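Local structure of domain of Unknown Function with a Cystatin-Like Fold (Nostoc punctiforme, 2RGQ) at residues L32-A36 with W118-L122. The protein is of unknown function but has a cystatin-like fold of the SnoaL-like family and NTF2 clan, whose members often hold a small-molecule pocket. Residues are numbered along the deposited sequence; the frame is centred on the assembly and turned at random.
Sequences LATFA and WYLIL
Leu120 lays its CD1 methyl over one face of the Phe35 ring, 4.0 Å from the centroid and displaced toward the rim, a CH-pi contact backed by Phe35 CD1 against Leu120 CB at 3.8 Å. With CG beside the backbone N and anti to the carbonyl carbon (chi1 -74°), the Phe35 ring enters the core among Phe19 of helix 6-25, Leu54 of helix 51-66 and Leu41. Trimming Phe35 to an alanine would probably leave Leu120 CD1 without its aromatic face and open a gap toward both helices. Beside the ring, Leu120 CD1 also meets Thr34 OG1 at 3.6 Å, a hydroxyl hydrogen-bonded to Tyr31 O. Further along, Ala36 CB touches Ile121 CD1 at 3.7 Å, while the Tyr119 ring has its edge near Ala33 O. The polar seam is a parallel bridge in which Leu120 grips both neighbours of Phe35: its N-H reaches Thr34 O (2.8 Å, 170°) in the carbonyl plane, and its O accepts Ala36 N (3.0 Å). At the margin a water lies within hydrogen-bonding distance of both Ala33 O and Trp118 O. Two nearly straight bonds thus fix strand 35-36, whose first residue closes a type I turn, to strand 117-127, holding the Phe35 ring against Leu120.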
# COMPACT_ATOMS: atom_id res chain seq x y z
N LEU B 32 16.20 -4.63 -13.53
CA LEU B 32 17.12 -5.77 -13.45
C LEU B 32 17.87 -5.85 -12.14
O LEU B 32 18.13 -6.93 -11.66
CB LEU B 32 18.10 -5.77 -14.65
CG LEU B 32 17.48 -6.11 -16.00
CD1 LEU B 32 18.52 -5.77 -17.14
CD2 LEU B 32 16.91 -7.57 -16.07
N ALA B 33 18.15 -4.69 -11.54
CA ALA B 33 18.85 -4.59 -10.25
C ALA B 33 18.14 -5.27 -9.07
O ALA B 33 18.77 -5.58 -8.04
CB ALA B 33 19.03 -3.12 -9.93
N THR B 34 16.82 -5.39 -9.18
CA THR B 34 16.01 -6.07 -8.15
C THR B 34 16.20 -7.59 -8.14
O THR B 34 15.90 -8.22 -7.13
CB THR B 34 14.48 -5.77 -8.30
OG1 THR B 34 13.94 -6.45 -9.44
CG2 THR B 34 14.23 -4.25 -8.37
N PHE B 35 16.72 -8.16 -9.22
CA PHE B 35 16.91 -9.59 -9.33
C PHE B 35 18.33 -10.03 -9.04
O PHE B 35 19.30 -9.37 -9.44
CB PHE B 35 16.58 -10.10 -10.74
CG PHE B 35 15.11 -10.15 -11.03
CD1 PHE B 35 14.38 -11.29 -10.72
CD2 PHE B 35 14.47 -9.06 -11.62
CE1 PHE B 35 13.04 -11.33 -10.98
CE2 PHE B 35 13.10 -9.10 -11.85
CZ PHE B 35 12.40 -10.25 -11.54
N ALA B 36 18.46 -11.22 -8.46
CA ALA B 36 19.78 -11.87 -8.40
C ALA B 36 20.24 -12.16 -9.83
O ALA B 36 19.40 -12.19 -10.77
CB ALA B 36 19.71 -13.18 -7.58
N TRP B 118 19.40 -7.45 -0.41
CA TRP B 118 18.31 -8.35 -0.77
C TRP B 118 18.02 -8.28 -2.26
O TRP B 118 18.06 -7.19 -2.89
CB TRP B 118 17.01 -8.06 -0.02
CG TRP B 118 17.10 -8.35 1.42
CD1 TRP B 118 17.40 -7.48 2.40
CD2 TRP B 118 16.86 -9.61 2.05
NE1 TRP B 118 17.33 -8.10 3.62
CE2 TRP B 118 17.02 -9.42 3.44
CE3 TRP B 118 16.56 -10.88 1.57
CZ2 TRP B 118 16.87 -10.47 4.37
CZ3 TRP B 118 16.39 -11.94 2.50
CH2 TRP B 118 16.56 -11.72 3.88
N TYR B 119 17.75 -9.45 -2.81
CA TYR B 119 17.40 -9.64 -4.21
C TYR B 119 16.27 -10.63 -4.42
O TYR B 119 16.09 -11.54 -3.61
CB TYR B 119 18.58 -10.26 -4.97
CG TYR B 119 19.77 -9.39 -5.05
CD1 TYR B 119 19.89 -8.42 -6.05
CD2 TYR B 119 20.78 -9.49 -4.10
CE1 TYR B 119 21.00 -7.60 -6.11
CE2 TYR B 119 21.89 -8.66 -4.14
CZ TYR B 119 22.01 -7.73 -5.15
OH TYR B 119 23.12 -6.92 -5.13
N LEU B 120 15.50 -10.43 -5.48
CA LEU B 120 14.52 -11.40 -5.91
C LEU B 120 15.19 -12.67 -6.50
O LEU B 120 15.99 -12.59 -7.47
CB LEU B 120 13.62 -10.78 -7.00
CG LEU B 120 12.65 -9.67 -6.58
CD1 LEU B 120 12.05 -9.02 -7.83
CD2 LEU B 120 11.54 -10.21 -5.69
N ILE B 121 14.89 -13.83 -5.91
CA ILE B 121 15.32 -15.12 -6.48
C ILE B 121 14.23 -15.66 -7.41
O ILE B 121 14.51 -16.21 -8.49
CB ILE B 121 15.59 -16.19 -5.38
CG1 ILE B 121 16.73 -15.70 -4.46
CG2 ILE B 121 15.84 -17.60 -6.02
CD1 ILE B 121 18.08 -15.45 -5.17
N LEU B 122 12.99 -15.59 -6.95
CA LEU B 122 11.88 -16.04 -7.74
C LEU B 122 10.66 -15.25 -7.42
O LEU B 122 10.19 -15.25 -6.28
CB LEU B 122 11.57 -17.52 -7.48
CG LEU B 122 10.34 -18.09 -8.20
CD1 LEU B 122 10.45 -17.94 -9.71
CD2 LEU B 122 10.22 -19.54 -7.85
O HOH W 1 18.29 -5.52 -5.28